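Local coordinates for protein isochorismatase hydrolase (Alkaliphilus metalliredigens, PDB 3HB7) that probably acts as a hydrolase of the isochorismatase family, related to the cysteine hydrolases, at residues T33-L38 and D84-L89; V56-A61 and V98-H103; T126-N131 and G154-T159. One frame throughout, in Å; residues are numbered along the deposited sequence.

Contact 1: residues T33-L38 and D84-L89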
loop_
_atom_site.group_PDB
_atom_site.type_symbol
_atom_site.label_atom_id
_atom_site.label_comp_id
_atom_site.label_asym_id
_atom_site.label_seq_id
_atom_site.Cartn_x
_atom_site.Cartn_y
_atom_site.Cartn_z
ATOM N N THR E 33 31.460 -16.849 -9.912
ATOM C CA THR E 33 31.181 -18.060 -9.183
ATOM C C THR E 33 31.321 -19.333 -9.969
ATOM O O THR E 33 31.399 -20.398 -9.401
ATOM C CB THR E 33 29.810 -18.044 -8.539
ATOM O OG1 THR E 33 28.920 -18.843 -9.301
ATOM C CG2 THR E 33 29.300 -16.681 -8.494
ATOM N N ILE E 34 31.284 -19.249 -11.279
ATOM C CA ILE E 34 31.300 -20.466 -12.047
ATOM C C ILE E 34 32.653 -20.729 -12.641
ATOM O O ILE E 34 32.843 -21.697 -13.330
ATOM C CB ILE E 34 30.242 -20.463 -13.139
ATOM C CG1 ILE E 34 30.469 -19.320 -14.120
ATOM C CG2 ILE E 34 28.875 -20.394 -12.531
ATOM C CD1 ILE E 34 29.661 -19.460 -15.366
ATOM N N ILE E 35 33.607 -19.876 -12.348
ATOM C CA ILE E 35 34.881 -19.995 -12.992
ATOM C C ILE E 35 35.523 -21.327 -12.690
ATOM O O ILE E 35 35.994 -22.002 -13.569
ATOM C CB ILE E 35 35.808 -18.916 -12.509
ATOM C CG1 ILE E 35 35.585 -17.647 -13.305
ATOM C CG2 ILE E 35 37.196 -19.353 -12.654
ATOM C CD1 ILE E 35 36.355 -16.518 -12.819
ATOM N N PRO E 36 35.503 -21.731 -11.445
ATOM C CA PRO E 36 36.205 -22.939 -11.066
ATOM C C PRO E 36 35.647 -24.123 -11.808
ATOM O O PRO E 36 36.389 -24.961 -12.277
ATOM C CB PRO E 36 35.876 -23.056 -9.584
ATOM C CG PRO E 36 35.596 -21.701 -9.164
ATOM C CD PRO E 36 34.908 -21.068 -10.281
ATOM N N ASP E 37 34.336 -24.190 -11.910
ATOM C CA ASP E 37 33.696 -25.253 -12.652
ATOM C C ASP E 37 34.012 -25.242 -14.133
ATOM O O ASP E 37 34.102 -26.274 -14.738
ATOM C CB ASP E 37 32.204 -25.253 -12.424
ATOM C CG ASP E 37 31.849 -25.470 -11.007
ATOM O OD1 ASP E 37 31.530 -26.602 -10.643
ATOM O OD2 ASP E 37 31.886 -24.502 -10.243
ATOM N N LEU E 38 34.106 -24.070 -14.732
ATOM C CA LEU E 38 34.473 -23.985 -16.142
ATOM C C LEU E 38 35.911 -24.413 -16.411
ATOM O O LEU E 38 36.192 -25.113 -17.355
ATOM C CB LEU E 38 34.121 -22.617 -16.746
ATOM C CG LEU E 38 32.634 -22.277 -16.949
ATOM C CD1 LEU E 38 32.432 -21.140 -17.857
ATOM C CD2 LEU E 38 31.888 -23.412 -17.480
ATOM N N ASP E 84 37.600 -8.986 -24.473
ATOM C CA ASP E 84 38.466 -10.153 -24.373
ATOM C C ASP E 84 38.115 -11.125 -23.292
ATOM O O ASP E 84 37.522 -10.780 -22.311
ATOM C CB ASP E 84 39.921 -9.745 -24.237
ATOM C CG ASP E 84 40.840 -10.633 -25.022
ATOM O OD1 ASP E 84 40.371 -11.292 -25.950
ATOM O OD2 ASP E 84 42.031 -10.678 -24.719
ATOM N N PHE E 85 38.503 -12.362 -23.500
ATOM C CA PHE E 85 38.278 -13.391 -22.526
ATOM C C PHE E 85 39.101 -13.131 -21.277
ATOM O O PHE E 85 40.162 -12.564 -21.331
ATOM C CB PHE E 85 38.554 -14.756 -23.129
ATOM C CG PHE E 85 37.821 -14.993 -24.396
ATOM C CD1 PHE E 85 36.538 -15.414 -24.387
ATOM C CD2 PHE E 85 38.406 -14.746 -25.594
ATOM C CE1 PHE E 85 35.869 -15.588 -25.538
ATOM C CE2 PHE E 85 37.734 -14.923 -26.733
ATOM C CZ PHE E 85 36.470 -15.345 -26.703
ATOM N N ILE E 86 38.569 -13.512 -20.142
ATOM C CA ILE E 86 39.318 -13.436 -18.936
ATOM C C ILE E 86 40.364 -14.513 -19.016
ATOM O O ILE E 86 40.139 -15.553 -19.588
ATOM C CB ILE E 86 38.431 -13.642 -17.744
ATOM C CG1 ILE E 86 37.658 -14.925 -17.903
ATOM C CG2 ILE E 86 37.502 -12.506 -17.615
ATOM C CD1 ILE E 86 37.054 -15.384 -16.681
ATOM N N PRO E 87 41.498 -14.266 -18.404
ATOM C CA PRO E 87 42.652 -15.136 -18.505
ATOM C C PRO E 87 42.340 -16.495 -17.999
ATOM O O PRO E 87 42.792 -17.450 -18.562
ATOM C CB PRO E 87 43.630 -14.477 -17.571
ATOM C CG PRO E 87 43.314 -13.074 -17.668
ATOM C CD PRO E 87 41.854 -12.965 -17.837
ATOM N N GLU E 88 41.526 -16.578 -16.975
ATOM C CA GLU E 88 41.217 -17.838 -16.353
ATOM C C GLU E 88 40.593 -18.758 -17.352
ATOM O O GLU E 88 40.728 -19.955 -17.259
ATOM C CB GLU E 88 40.258 -17.649 -15.205
ATOM C CG GLU E 88 40.839 -16.971 -14.012
ATOM C CD GLU E 88 40.856 -15.489 -14.131
ATOM O OE1 GLU E 88 40.606 -14.964 -15.202
ATOM O OE2 GLU E 88 41.133 -14.833 -13.138
ATOM N N LEU E 89 39.866 -18.198 -18.296
ATOM C CA LEU E 89 39.197 -19.006 -19.282
ATOM C C LEU E 89 39.624 -18.735 -20.711
ATOM O O LEU E 89 38.894 -19.003 -21.618
ATOM C CB LEU E 89 37.695 -18.907 -19.112
ATOM C CG LEU E 89 37.181 -19.401 -17.774
ATOM C CD1 LEU E 89 35.732 -19.124 -17.683
ATOM C CD2 LEU E 89 37.423 -20.863 -17.639
#
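Leu38 and Leu89 make the closest approach here, part of a small apolar join between the first turn of helix 35-47 and the loop that precedes strand 96-100. Their side chains cross at about a right angle: Leu89 lays both methyls against Leu38, with CD2 of Leu89 3.8 Å from CB of Leu38 and the two CD1 atoms of Leu38 and Leu89 3.9 Å apart. Leucine suits both places, because its branched end spreads over a neighbour while asking for no polar partner in a buried site. The second apolar pair meets differently. Ile35 and Ile86 reach toward each other tip to tip, and their CD1 atoms meet at 4.1 Å. In Ile35, CG1 stands beside the backbone N (chi1 -85°) and chi2 is extended, which carries CD1 across from the helix to the loop. Nearer the surface the methylene of Glu88 closes the edge, its CB 4.3 Å from CG2 of Ile35, while the exposed position suits its carboxylate.

The hydrogen bonds shape each partner separately. Leu38 N donates to Ile34 O at 3.0 Å, an early bond of the helix, and Leu89 N donates to Ile86 O at 3.0 Å, which curls the loop into a short 3-10 turn and so turns Ile86, Glu88 and Leu89 toward the helix. Pro87 begins that turn and Pro36 lies in the first turn of the helix, where a missing N-H costs little. Next along the helix, Gln39 NE2 reaches Glu88 O by a weak hydrogen bond, and Phe42, one turn beyond Leu38, also touches Leu89. The arrangement belongs to the three-layer alpha/beta fold of the isochorismatase family: helix 35-47 links strands 8-13 and 53-60 in a beta-alpha-beta crossover, here packed against the loop leading to the next strand.

Contact 2: residues V56-A61 and V98-H103; sequences VHIQEA and VQKRRH
Ile58, Gln59 and Glu60 pair in parallel with Val98, Gln99 and Lys100, joining strand 53-60 to strand 96-100, an outermost strand of the chain's parallel alpha/beta sheet. Four backbone bonds hold the pairing, alternating in direction: Val98 N to His57 O, Gln59 N to Val98 O, Lys100 N to Gln59 O, and Ala61 N to Lys100 O, the last at 2.8 Å. The short strand axes are 26° apart, a modest twist.

One face is apolar at its start, where beta-branched residues pack against one another: Ile58 lies alongside Val98, CG1 to CB 4.1 Å, and CG1 of Val56 meets CG2 of Val98. On the other face Gln59 and Gln99 run side by side, their CG atoms 3.9 Å apart, long flexible chains suited to a more exposed side.

Farther along the face that carries Ile58 and Val98, Lys100 crosses Ile58 at about a right angle, its CE 3.8 Å from Ile58 CG2, and then bends at chi4 (87°) to bring NZ to a salt bridge with Asp14. Cys133 also touches Lys100, consistent with the Asp-Lys-Cys triad of the family's cysteine hydrolases. A methionine in place of this lysine would probably leave Asp14 without its salt-bridge mate and a bound water without one of its partners. That water accepts from Lys100 NZ at 3.0 Å and donates to Glu60 OE2 and Arg102 O.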
loop_
_atom_site.group_PDB
_atom_site.type_symbol
_atom_site.label_atom_id
_atom_site.label_comp_id
_atom_site.label_asym_id
_atom_site.label_seq_id
_atom_site.Cartn_x
_atom_site.Cartn_y
_atom_site.Cartn_z
ATOM N N VAL E 56 34.437 -24.018 -28.013
ATOM C CA VAL E 56 34.167 -22.853 -28.825
ATOM C C VAL E 56 33.968 -21.672 -27.911
ATOM O O VAL E 56 33.185 -21.724 -27.015
ATOM C CB VAL E 56 32.919 -23.067 -29.637
ATOM C CG1 VAL E 56 32.724 -21.980 -30.612
ATOM C CG2 VAL E 56 32.967 -24.355 -30.311
ATOM N N HIS E 57 34.685 -20.598 -28.138
ATOM C CA HIS E 57 34.570 -19.443 -27.276
ATOM C C HIS E 57 33.859 -18.306 -27.977
ATOM O O HIS E 57 34.228 -17.902 -29.052
ATOM C CB HIS E 57 35.933 -18.959 -26.813
ATOM C CG HIS E 57 36.839 -20.045 -26.338
ATOM N ND1 HIS E 57 37.059 -20.299 -25.008
ATOM C CD2 HIS E 57 37.596 -20.930 -27.018
ATOM C CE1 HIS E 57 37.888 -21.310 -24.890
ATOM N NE2 HIS E 57 38.227 -21.712 -26.094
ATOM N N ILE E 58 32.822 -17.805 -27.345
ATOM C CA ILE E 58 31.995 -16.810 -27.950
ATOM C C ILE E 58 32.053 -15.514 -27.204
ATOM O O ILE E 58 31.787 -15.455 -26.036
ATOM C CB ILE E 58 30.591 -17.323 -28.057
ATOM C CG1 ILE E 58 30.622 -18.583 -28.883
ATOM C CG2 ILE E 58 29.725 -16.324 -28.734
ATOM C CD1 ILE E 58 29.458 -19.374 -28.776
ATOM N N GLN E 59 32.415 -14.467 -27.905
ATOM C CA GLN E 59 32.558 -13.175 -27.310
ATOM C C GLN E 59 31.736 -12.123 -28.007
ATOM O O GLN E 59 31.759 -12.008 -29.195
ATOM C CB GLN E 59 34.020 -12.757 -27.309
ATOM C CG GLN E 59 34.511 -12.311 -28.623
ATOM C CD GLN E 59 35.973 -12.045 -28.672
ATOM O OE1 GLN E 59 36.511 -11.460 -27.775
ATOM N NE2 GLN E 59 36.622 -12.503 -29.694
ATOM N N GLU E 60 31.036 -11.337 -27.220
ATOM C CA GLU E 60 30.314 -10.193 -27.707
ATOM C C GLU E 60 31.320 -9.174 -28.138
ATOM O O GLU E 60 32.246 -8.904 -27.427
ATOM C CB GLU E 60 29.461 -9.628 -26.594
ATOM C CG GLU E 60 28.765 -8.358 -26.912
ATOM C CD GLU E 60 27.791 -7.950 -25.838
ATOM O OE1 GLU E 60 27.986 -6.913 -25.227
ATOM O OE2 GLU E 60 26.836 -8.675 -25.592
ATOM N N ALA E 61 31.138 -8.652 -29.335
ATOM C CA ALA E 61 32.030 -7.693 -29.924
ATOM C C ALA E 61 31.324 -6.636 -30.756
ATOM O O ALA E 61 31.364 -6.687 -31.942
ATOM C CB ALA E 61 33.045 -8.401 -30.748
ATOM N N VAL E 98 34.164 -17.338 -31.890
ATOM C CA VAL E 98 33.116 -16.655 -32.597
ATOM C C VAL E 98 32.841 -15.312 -31.987
ATOM O O VAL E 98 32.683 -15.190 -30.810
ATOM C CB VAL E 98 31.835 -17.434 -32.584
ATOM C CG1 VAL E 98 30.836 -16.811 -33.500
ATOM C CG2 VAL E 98 32.070 -18.812 -32.967
ATOM N N GLN E 99 32.749 -14.301 -32.821
ATOM C CA GLN E 99 32.365 -12.993 -32.370
ATOM C C GLN E 99 30.969 -12.640 -32.794
ATOM O O GLN E 99 30.619 -12.771 -33.923
ATOM C CB GLN E 99 33.325 -11.967 -32.882
ATOM C CG GLN E 99 34.716 -12.271 -32.507
ATOM C CD GLN E 99 35.659 -12.102 -33.633
ATOM O OE1 GLN E 99 36.364 -11.115 -33.690
ATOM N NE2 GLN E 99 35.682 -13.046 -34.544
ATOM N N LYS E 100 30.185 -12.180 -31.841
ATOM C CA LYS E 100 28.788 -11.890 -32.041
ATOM C C LYS E 100 28.469 -10.473 -31.624
ATOM O O LYS E 100 29.074 -9.964 -30.733
ATOM C CB LYS E 100 27.944 -12.888 -31.264
ATOM C CG LYS E 100 28.019 -12.739 -29.807
ATOM C CD LYS E 100 27.059 -13.606 -29.120
ATOM C CE LYS E 100 27.270 -13.599 -27.648
ATOM N NZ LYS E 100 26.604 -12.549 -26.885
ATOM N N ARG E 101 27.554 -9.835 -32.333
ATOM C CA ARG E 101 27.053 -8.500 -32.025
ATOM C C ARG E 101 25.626 -8.451 -31.464
ATOM O O ARG E 101 25.124 -7.401 -31.222
ATOM C CB ARG E 101 27.128 -7.606 -33.261
ATOM C CG ARG E 101 28.474 -7.489 -33.904
ATOM C CD ARG E 101 28.454 -6.867 -35.297
ATOM N NE ARG E 101 27.567 -5.733 -35.341
ATOM C CZ ARG E 101 27.009 -5.242 -36.415
ATOM N NH1 ARG E 101 27.238 -5.756 -37.586
ATOM N NH2 ARG E 101 26.204 -4.225 -36.297
ATOM N N ARG E 102 24.992 -9.592 -31.290
ATOM C CA ARG E 102 23.626 -9.703 -30.803
ATOM C C ARG E 102 23.572 -10.820 -29.784
ATOM O O ARG E 102 24.572 -11.342 -29.421
ATOM C CB ARG E 102 22.600 -9.922 -31.914
ATOM C CG ARG E 102 22.344 -8.743 -32.807
ATOM C CD ARG E 102 21.762 -7.583 -32.069
ATOM N NE ARG E 102 21.525 -6.444 -32.920
ATOM C CZ ARG E 102 22.408 -5.510 -33.170
ATOM N NH1 ARG E 102 23.601 -5.562 -32.639
ATOM N NH2 ARG E 102 22.099 -4.537 -33.970
ATOM N N HIS E 103 22.413 -11.148 -29.271
ATOM C CA HIS E 103 22.379 -12.077 -28.169
ATOM C C HIS E 103 22.872 -13.476 -28.443
ATOM O O HIS E 103 23.672 -13.982 -27.735
ATOM C CB HIS E 103 20.973 -12.156 -27.613
ATOM C CG HIS E 103 20.531 -10.915 -26.914
ATOM N ND1 HIS E 103 19.219 -10.646 -26.647
ATOM C CD2 HIS E 103 21.229 -9.873 -26.423
ATOM C CE1 HIS E 103 19.126 -9.490 -26.033
ATOM N NE2 HIS E 103 20.332 -9.005 -25.878
HETATM O O HOH W 1 26.511 -9.898 -28.314
#

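Contact 3: residues T126-N131 and G154-T159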
loop_
_atom_site.group_PDB
_atom_site.type_symbol
_atom_site.label_atom_id
_atom_site.label_comp_id
_atom_site.label_asym_id
_atom_site.label_seq_id
_atom_site.Cartn_x
_atom_site.Cartn_y
_atom_site.Cartn_z
ATOM N N THR E 126 27.587 -23.051 -21.622
ATOM C CA THR E 126 28.270 -22.554 -20.466
ATOM C C THR E 126 28.433 -21.075 -20.565
ATOM O O THR E 126 28.476 -20.536 -21.619
ATOM C CB THR E 126 29.647 -23.204 -20.308
ATOM O OG1 THR E 126 30.462 -22.888 -21.419
ATOM C CG2 THR E 126 29.512 -24.683 -20.222
ATOM N N GLY E 127 28.573 -20.413 -19.448
ATOM C CA GLY E 127 28.645 -18.989 -19.496
ATOM C C GLY E 127 27.450 -18.287 -18.938
ATOM O O GLY E 127 26.691 -18.819 -18.173
ATOM N N VAL E 128 27.306 -17.067 -19.392
ATOM C CA VAL E 128 26.515 -16.061 -18.783
ATOM C C VAL E 128 25.835 -15.200 -19.860
ATOM O O VAL E 128 26.406 -15.003 -20.890
ATOM C CB VAL E 128 27.507 -15.255 -17.975
ATOM C CG1 VAL E 128 27.621 -13.881 -18.423
ATOM C CG2 VAL E 128 27.282 -15.397 -16.544
ATOM N N TRP E 129 24.659 -14.629 -19.627
ATOM C CA TRP E 129 23.750 -14.927 -18.549
ATOM C C TRP E 129 22.864 -16.052 -18.938
ATOM O O TRP E 129 22.502 -16.182 -20.068
ATOM C CB TRP E 129 22.814 -13.775 -18.253
ATOM C CG TRP E 129 23.384 -12.469 -18.013
ATOM C CD1 TRP E 129 24.647 -12.096 -18.178
ATOM C CD2 TRP E 129 22.683 -11.329 -17.558
ATOM N NE1 TRP E 129 24.798 -10.798 -17.860
ATOM C CE2 TRP E 129 23.591 -10.303 -17.476
ATOM C CE3 TRP E 129 21.361 -11.080 -17.226
ATOM C CZ2 TRP E 129 23.237 -9.051 -17.082
ATOM C CZ3 TRP E 129 21.018 -9.853 -16.843
ATOM C CH2 TRP E 129 21.942 -8.850 -16.768
ATOM N N THR E 130 22.424 -16.794 -17.954
ATOM C CA THR E 130 21.670 -17.983 -18.172
ATOM C C THR E 130 20.408 -17.677 -18.915
ATOM O O THR E 130 20.032 -18.405 -19.799
ATOM C CB THR E 130 21.270 -18.590 -16.832
ATOM O OG1 THR E 130 22.421 -18.762 -16.037
ATOM C CG2 THR E 130 20.624 -19.903 -17.018
ATOM N N ASN E 131 19.744 -16.603 -18.531
ATOM C CA ASN E 131 18.461 -16.269 -19.088
ATOM C C ASN E 131 18.525 -15.361 -20.283
ATOM O O ASN E 131 17.530 -15.059 -20.856
ATOM C CB ASN E 131 17.532 -15.714 -18.013
ATOM C CG ASN E 131 18.082 -14.518 -17.342
ATOM O OD1 ASN E 131 17.414 -13.531 -17.208
ATOM N ND2 ASN E 131 19.316 -14.584 -16.951
ATOM N N GLY E 154 27.465 -24.761 -14.703
ATOM C CA GLY E 154 28.267 -24.103 -15.700
ATOM C C GLY E 154 27.749 -22.761 -16.165
ATOM O O GLY E 154 28.430 -22.063 -16.857
ATOM N N THR E 155 26.552 -22.389 -15.763
ATOM C CA THR E 155 25.952 -21.157 -16.228
ATOM C C THR E 155 25.577 -20.278 -15.056
ATOM O O THR E 155 25.364 -20.752 -13.975
ATOM C CB THR E 155 24.708 -21.426 -17.047
ATOM O OG1 THR E 155 23.913 -22.399 -16.395
ATOM C CG2 THR E 155 25.069 -21.955 -18.374
ATOM N N ALA E 156 25.519 -18.990 -15.288
ATOM C CA ALA E 156 25.250 -18.067 -14.239
ATOM C C ALA E 156 24.501 -16.900 -14.805
ATOM O O ALA E 156 24.433 -16.746 -15.982
ATOM C CB ALA E 156 26.514 -17.617 -13.625
ATOM N N SER E 157 23.986 -16.059 -13.937
ATOM C CA SER E 157 23.297 -14.866 -14.328
ATOM C C SER E 157 23.521 -13.811 -13.296
ATOM O O SER E 157 24.168 -14.041 -12.329
ATOM C CB SER E 157 21.811 -15.094 -14.510
ATOM O OG SER E 157 21.266 -14.014 -15.212
ATOM N N LYS E 158 22.942 -12.654 -13.523
ATOM C CA LYS E 158 23.091 -11.510 -12.661
ATOM C C LYS E 158 22.564 -11.788 -11.270
ATOM O O LYS E 158 23.114 -11.326 -10.312
ATOM C CB LYS E 158 22.346 -10.348 -13.269
ATOM C CG LYS E 158 22.718 -9.028 -12.736
ATOM C CD LYS E 158 21.843 -7.962 -13.326
ATOM C CE LYS E 158 22.396 -6.598 -13.056
ATOM N NZ LYS E 158 23.052 -5.963 -14.230
ATOM N N THR E 159 21.496 -12.546 -11.166
ATOM C CA THR E 159 20.990 -12.933 -9.877
ATOM C C THR E 159 20.650 -14.394 -9.872
ATOM O O THR E 159 20.410 -14.975 -10.894
ATOM C CB THR E 159 19.750 -12.160 -9.503
ATOM O OG1 THR E 159 18.659 -12.585 -10.308
ATOM C CG2 THR E 159 19.956 -10.732 -9.741
#
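Gly127 and Ala156 lie at the tight end of this contact, where two segments leaving the sheet run on in parallel. Gly127 N donates to Gly154 O at 3.1 Å, almost straight at 170°, and Ala156 N returns a bond to Gly127 O. Both glycines suit their places. At the positive phi of Gly127 a CB would press on the carbonyl O of the preceding residue, and one on Gly154 would lie close to Thr126 CG2. Ala156 is similarly small, its CB 3.7 Å from Val128 CG2. Thr155 turns its CG2 toward Gly127 O and Thr126 CA, while its hydroxyl bonds to Leu151 O.

Beyond Val128 the peptide to Trp129 is cis, and the hold slackens. Thr130 N reaches Ala156 O only by a bent, weak bond, and Asn131 ND2 reaches Ser157 OG weakly too, at 2.7 Å. Ser157 holds OG opposite its own backbone N (chi1 -165°), which directs the small hydroxyl to Asn131 and close to Trp129 CB.

The solvent side belongs to Trp129 and Lys158. Lys158 runs alongside the indole with CB over the six-membered ring, 3.9 Å from its centroid and 15° off the normal, a CH-pi contact, and CD lies 3.6 Å from Trp129 CH2. A lysine fits because its methylenes can cover the ring while its amine stays near the surface. A non-proline cis peptide in the loop entering helix 133-143 is characteristic of the isochorismatase-like hydrolases, where it probably helps shape the active-site loop before Cys133, the presumed nucleophile by analogy with the family.

In the fold
Contact 1 is the common neighbour. Its centre lies about 16 Å from that of contact 2 and about 12 Å from that of contact 3, and it touches both: Phe85 CE1 packs on His57 CB at 3.6 Å, and Leu38 CD2 meets Thr126 CB at 3.6 Å. Contacts 2 and 3 do not touch, their nearest atoms being about 6 Å apart. Both nonetheless lead toward the likely active site: Lys100 of contact 2 touches Cys133, at the start of the helix that 126-131 enters. A bound sodium ion sits about 12 Å from the Lys100 side chain and about 10 Å from that of Asn131, too far for either to bind it.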